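Local coordinates for kelch repeat and BTB domain-containing protein A55 (Vaccinia virus WR, PDB 6I2M) that probably serves as a substrate-specific adapter of CUL3-containing E3 ubiquitin ligases, directing host proteins to ubiquitination and proteasomal degradation, at residues Glu139-Leu151 and Lys169-Phe183. Numbering follows the deposited sequence.
Sequences ESASFNTILQNIL and KILSDDMLNIKNEDF
In the helical BACK region that follows the BTB domain, I170 of helix 164-171 is a knob in a hole lined by F143, I146 and L147 of helix 136-147 and by I150 at the start of helix 150-153. Its CG2 branch lies 3.8 Å from L147 CD1, while its CD1 end reaches I146 CG2, the side chains of I170 and I146 crossing at about a right angle. With CG anti to the backbone N (chi1 -175°), F143 turns its ring edge to the backbone carbonyl group of K169, whose extended side chain passes CE1. K169 NZ then forms a salt bridge with E139 OE1 at 3.0 Å and an off-centre cation-pi contact with the F143 ring. Past the helix, the chain turns back across the end of helix 136-147, where N177 grips two successive carbonyls. Its backbone N donates to L147 O (2.8 Å). Its ND2 donates to Q148 O (3.2 Å) from above that carbonyl's plane. Farther along, L151 sets CD1 over the centre of the F183 ring, 3.8 Å from its centroid, and its CG meets I178 CG2. I187 of helix 184-195 also touches I150, L151 and I178, extending this apolar layer. The knob-into-hole packing, followed by an inverse gamma turn centred on N177, belongs to the all-helical BACK domain.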
loop_
_atom_site.group_PDB
_atom_site.type_symbol
_atom_site.label_atom_id
_atom_site.label_comp_id
_atom_site.label_asym_id
_atom_site.label_seq_id
_atom_site.Cartn_x
_atom_site.Cartn_y
_atom_site.Cartn_z
ATOM N N GLU A 139 29.731 -4.015 12.433
ATOM C CA GLU A 139 31.174 -3.969 12.721
ATOM C C GLU A 139 31.523 -4.601 14.069
ATOM O O GLU A 139 32.529 -5.301 14.163
ATOM C CB GLU A 139 31.709 -2.531 12.650
ATOM C CG GLU A 139 33.087 -2.423 12.019
ATOM C CD GLU A 139 34.275 -2.320 12.959
ATOM O OE1 GLU A 139 34.120 -2.596 14.171
ATOM O OE2 GLU A 139 35.373 -1.965 12.474
ATOM N N SER A 140 30.684 -4.369 15.097
ATOM C CA SER A 140 30.861 -4.924 16.440
ATOM C C SER A 140 30.462 -6.404 16.485
ATOM O O SER A 140 31.151 -7.194 17.130
ATOM C CB SER A 140 30.055 -4.129 17.462
ATOM O OG SER A 140 30.484 -2.778 17.528
ATOM N N ALA A 141 29.358 -6.772 15.795
ATOM C CA ALA A 141 28.823 -8.136 15.731
ATOM C C ALA A 141 29.736 -9.102 14.969
ATOM O O ALA A 141 29.919 -10.237 15.413
ATOM C CB ALA A 141 27.435 -8.125 15.116
ATOM N N SER A 142 30.304 -8.651 13.829
ATOM C CA SER A 142 31.224 -9.436 13.003
ATOM C C SER A 142 32.551 -9.624 13.730
ATOM O O SER A 142 33.176 -10.673 13.586
ATOM C CB SER A 142 31.456 -8.757 11.656
ATOM O OG SER A 142 30.246 -8.619 10.932
ATOM N N PHE A 143 32.964 -8.611 14.525
ATOM C CA PHE A 143 34.180 -8.617 15.339
ATOM C C PHE A 143 34.061 -9.682 16.433
ATOM O O PHE A 143 35.014 -10.431 16.653
ATOM C CB PHE A 143 34.413 -7.225 15.953
ATOM C CG PHE A 143 35.694 -7.045 16.730
ATOM C CD1 PHE A 143 36.882 -6.731 16.081
ATOM C CD2 PHE A 143 35.704 -7.133 18.117
ATOM C CE1 PHE A 143 38.065 -6.544 16.802
ATOM C CE2 PHE A 143 36.887 -6.949 18.838
ATOM C CZ PHE A 143 38.060 -6.655 18.175
ATOM N N ASN A 144 32.884 -9.762 17.095
ATOM C CA ASN A 144 32.594 -10.741 18.147
ATOM C C ASN A 144 32.559 -12.168 17.591
ATOM O O ASN A 144 33.036 -13.090 18.255
ATOM C CB ASN A 144 31.274 -10.410 18.860
ATOM C CG ASN A 144 31.278 -9.121 19.652
ATOM O OD1 ASN A 144 32.252 -8.764 20.328
ATOM N ND2 ASN A 144 30.170 -8.398 19.595
ATOM N N THR A 145 32.012 -12.340 16.368
ATOM C CA THR A 145 31.909 -13.633 15.684
ATOM C C THR A 145 33.293 -14.082 15.159
ATOM O O THR A 145 33.536 -15.285 15.055
ATOM C CB THR A 145 30.791 -13.607 14.625
ATOM O OG1 THR A 145 29.649 -12.949 15.173
ATOM C CG2 THR A 145 30.380 -15.003 14.163
ATOM N N ILE A 146 34.203 -13.121 14.871
ATOM C CA ILE A 146 35.579 -13.411 14.441
ATOM C C ILE A 146 36.374 -13.908 15.656
ATOM O O ILE A 146 37.065 -14.922 15.559
ATOM C CB ILE A 146 36.242 -12.193 13.720
ATOM C CG1 ILE A 146 35.841 -12.165 12.234
ATOM C CG2 ILE A 146 37.784 -12.175 13.868
ATOM C CD1 ILE A 146 35.971 -10.819 11.565
ATOM N N LEU A 147 36.238 -13.203 16.798
ATOM C CA LEU A 147 36.901 -13.500 18.068
ATOM C C LEU A 147 36.508 -14.862 18.663
ATOM O O LEU A 147 37.347 -15.499 19.299
ATOM C CB LEU A 147 36.658 -12.357 19.074
ATOM C CG LEU A 147 37.811 -11.359 19.286
ATOM C CD1 LEU A 147 38.053 -10.492 18.058
ATOM C CD2 LEU A 147 37.531 -10.460 20.468
ATOM N N GLN A 148 35.255 -15.317 18.434
ATOM C CA GLN A 148 34.774 -16.615 18.929
ATOM C C GLN A 148 35.136 -17.792 17.989
ATOM O O GLN A 148 34.969 -18.952 18.372
ATOM C CB GLN A 148 33.265 -16.582 19.267
ATOM C CG GLN A 148 32.321 -16.434 18.071
ATOM C CD GLN A 148 30.883 -16.211 18.481
ATOM O OE1 GLN A 148 30.551 -15.288 19.236
ATOM N NE2 GLN A 148 29.989 -17.044 17.971
ATOM N N ASN A 149 35.650 -17.484 16.779
ATOM C CA ASN A 149 36.063 -18.467 15.769
ATOM C C ASN A 149 37.475 -18.155 15.220
ATOM O O ASN A 149 37.818 -18.587 14.117
ATOM C CB ASN A 149 35.029 -18.529 14.630
ATOM C CG ASN A 149 33.654 -18.988 15.049
ATOM O OD1 ASN A 149 33.442 -20.144 15.433
ATOM N ND2 ASN A 149 32.682 -18.094 14.967
ATOM N N ILE A 150 38.295 -17.436 16.019
ATOM C CA ILE A 150 39.656 -16.970 15.715
ATOM C C ILE A 150 40.599 -18.082 15.191
ATOM O O ILE A 150 41.200 -17.897 14.131
ATOM C CB ILE A 150 40.270 -16.186 16.924
ATOM C CG1 ILE A 150 41.684 -15.634 16.602
ATOM C CG2 ILE A 150 40.250 -16.995 18.240
ATOM C CD1 ILE A 150 42.132 -14.434 17.446
ATOM N N LEU A 151 40.713 -19.220 15.907
ATOM C CA LEU A 151 41.609 -20.319 15.527
ATOM C C LEU A 151 41.136 -21.112 14.300
ATOM O O LEU A 151 41.943 -21.801 13.675
ATOM C CB LEU A 151 41.895 -21.252 16.721
ATOM C CG LEU A 151 42.676 -20.641 17.900
ATOM C CD1 LEU A 151 42.759 -21.613 19.056
ATOM C CD2 LEU A 151 44.080 -20.202 17.493
ATOM N N LYS A 169 43.558 -4.657 16.681
ATOM C CA LYS A 169 42.258 -4.527 17.351
ATOM C C LYS A 169 41.756 -5.866 17.920
ATOM O O LYS A 169 41.186 -5.885 19.013
ATOM C CB LYS A 169 41.218 -3.925 16.386
ATOM C CG LYS A 169 39.982 -3.353 17.070
ATOM C CD LYS A 169 38.920 -2.943 16.064
ATOM C CE LYS A 169 37.652 -2.490 16.742
ATOM N NZ LYS A 169 36.594 -2.148 15.755
ATOM N N ILE A 170 41.974 -6.973 17.179
ATOM C CA ILE A 170 41.568 -8.330 17.564
ATOM C C ILE A 170 42.390 -8.839 18.771
ATOM O O ILE A 170 41.805 -9.289 19.758
ATOM C CB ILE A 170 41.599 -9.288 16.326
ATOM C CG1 ILE A 170 40.402 -9.011 15.383
ATOM C CG2 ILE A 170 41.636 -10.769 16.736
ATOM C CD1 ILE A 170 40.582 -9.454 13.909
ATOM N N LEU A 171 43.731 -8.741 18.690
ATOM C CA LEU A 171 44.669 -9.199 19.723
ATOM C C LEU A 171 44.816 -8.236 20.919
ATOM O O LEU A 171 45.320 -8.651 21.964
ATOM C CB LEU A 171 46.055 -9.473 19.098
ATOM C CG LEU A 171 46.137 -10.519 17.977
ATOM C CD1 LEU A 171 47.298 -10.229 17.047
ATOM C CD2 LEU A 171 46.255 -11.930 18.535
ATOM N N SER A 172 44.378 -6.965 20.754
ATOM C CA SER A 172 44.459 -5.838 21.698
ATOM C C SER A 172 44.325 -6.178 23.193
ATOM O O SER A 172 45.258 -5.891 23.948
ATOM C CB SER A 172 43.441 -4.760 21.333
ATOM O OG SER A 172 43.705 -3.540 22.007
ATOM N N ASP A 173 43.182 -6.750 23.627
ATOM C CA ASP A 173 42.967 -7.033 25.047
ATOM C C ASP A 173 42.428 -8.445 25.342
ATOM O O ASP A 173 43.227 -9.335 25.635
ATOM C CB ASP A 173 42.084 -5.943 25.705
ATOM C CG ASP A 173 40.907 -5.436 24.879
ATOM O OD1 ASP A 173 40.422 -6.190 24.002
ATOM O OD2 ASP A 173 40.463 -4.294 25.119
ATOM N N ASP A 174 41.091 -8.642 25.301
ATOM C CA ASP A 174 40.447 -9.917 25.631
ATOM C C ASP A 174 39.292 -10.297 24.684
ATOM O O ASP A 174 39.241 -9.811 23.552
ATOM C CB ASP A 174 39.988 -9.908 27.103
ATOM C CG ASP A 174 39.026 -8.787 27.442
ATOM O OD1 ASP A 174 37.804 -8.979 27.264
ATOM O OD2 ASP A 174 39.495 -7.717 27.886
ATOM N N MET A 175 38.394 -11.207 25.154
ATOM C CA MET A 175 37.199 -11.761 24.491
ATOM C C MET A 175 37.537 -12.759 23.349
ATOM O O MET A 175 36.643 -13.476 22.891
ATOM C CB MET A 175 36.223 -10.651 24.030
ATOM C CG MET A 175 34.771 -11.101 23.893
ATOM S SD MET A 175 34.017 -11.755 25.407
ATOM C CE MET A 175 32.391 -12.122 24.805
ATOM N N LEU A 176 38.820 -12.842 22.933
ATOM C CA LEU A 176 39.259 -13.777 21.892
ATOM C C LEU A 176 39.273 -15.218 22.421
ATOM O O LEU A 176 39.961 -15.517 23.400
ATOM C CB LEU A 176 40.594 -13.363 21.217
ATOM C CG LEU A 176 41.845 -13.126 22.082
ATOM C CD1 LEU A 176 43.098 -13.510 21.325
ATOM C CD2 LEU A 176 41.955 -11.673 22.522
ATOM N N ASN A 177 38.444 -16.084 21.807
ATOM C CA ASN A 177 38.261 -17.483 22.196
ATOM C C ASN A 177 39.497 -18.350 21.925
ATOM O O ASN A 177 39.590 -19.024 20.894
ATOM C CB ASN A 177 36.990 -18.066 21.555
ATOM C CG ASN A 177 36.575 -19.434 22.056
ATOM O OD1 ASN A 177 36.782 -19.805 23.219
ATOM N ND2 ASN A 177 35.956 -20.213 21.181
ATOM N N ILE A 178 40.449 -18.316 22.872
ATOM C CA ILE A 178 41.694 -19.091 22.841
ATOM C C ILE A 178 41.895 -19.791 24.190
ATOM O O ILE A 178 42.052 -19.118 25.214
ATOM C CB ILE A 178 42.939 -18.281 22.355
ATOM C CG1 ILE A 178 43.080 -16.910 23.070
ATOM C CG2 ILE A 178 42.925 -18.121 20.831
ATOM C CD1 ILE A 178 44.524 -16.470 23.349
ATOM N N LYS A 179 41.826 -21.140 24.195
ATOM C CA LYS A 179 41.967 -21.968 25.401
ATOM C C LYS A 179 43.341 -21.845 26.059
ATOM O O LYS A 179 43.428 -21.838 27.288
ATOM C CB LYS A 179 41.605 -23.435 25.127
ATOM C CG LYS A 179 40.103 -23.686 25.100
ATOM C CD LYS A 179 39.768 -25.166 25.033
ATOM C CE LYS A 179 38.285 -25.382 24.870
ATOM N NZ LYS A 179 37.956 -26.818 24.680
ATOM N N ASN A 180 44.406 -21.729 25.245
ATOM C CA ASN A 180 45.778 -21.554 25.720
ATOM C C ASN A 180 46.115 -20.063 25.702
ATOM O O ASN A 180 45.782 -19.366 24.740
ATOM C CB ASN A 180 46.766 -22.346 24.850
ATOM C CG ASN A 180 48.133 -22.569 25.463
ATOM O OD1 ASN A 180 48.820 -21.640 25.906
ATOM N ND2 ASN A 180 48.570 -23.818 25.477
ATOM N N GLU A 181 46.784 -19.580 26.763
ATOM C CA GLU A 181 47.172 -18.174 26.911
ATOM C C GLU A 181 48.534 -17.873 26.246
ATOM O O GLU A 181 49.340 -17.104 26.780
ATOM C CB GLU A 181 47.135 -17.751 28.397
ATOM C CG GLU A 181 45.735 -17.612 28.982
ATOM C CD GLU A 181 45.034 -18.903 29.362
ATOM O OE1 GLU A 181 45.569 -19.647 30.216
ATOM O OE2 GLU A 181 43.944 -19.169 28.808
ATOM N N ASP A 182 48.770 -18.476 25.061
ATOM C CA ASP A 182 49.993 -18.331 24.268
ATOM C C ASP A 182 49.721 -18.519 22.755
ATOM O O ASP A 182 50.660 -18.694 21.971
ATOM C CB ASP A 182 51.076 -19.307 24.785
ATOM C CG ASP A 182 52.512 -18.924 24.463
ATOM O OD1 ASP A 182 52.844 -17.719 24.556
ATOM O OD2 ASP A 182 53.306 -19.829 24.134
ATOM N N PHE A 183 48.435 -18.463 22.346
ATOM C CA PHE A 183 48.031 -18.602 20.943
ATOM C C PHE A 183 48.204 -17.306 20.150
ATOM O O PHE A 183 48.399 -17.370 18.936
ATOM C CB PHE A 183 46.585 -19.113 20.819
ATOM C CG PHE A 183 46.432 -20.604 20.623
ATOM C CD1 PHE A 183 46.962 -21.237 19.503
ATOM C CD2 PHE A 183 45.704 -21.369 21.527
ATOM C CE1 PHE A 183 46.806 -22.613 19.316
ATOM C CE2 PHE A 183 45.549 -22.746 21.340
ATOM C CZ PHE A 183 46.098 -23.358 20.234
#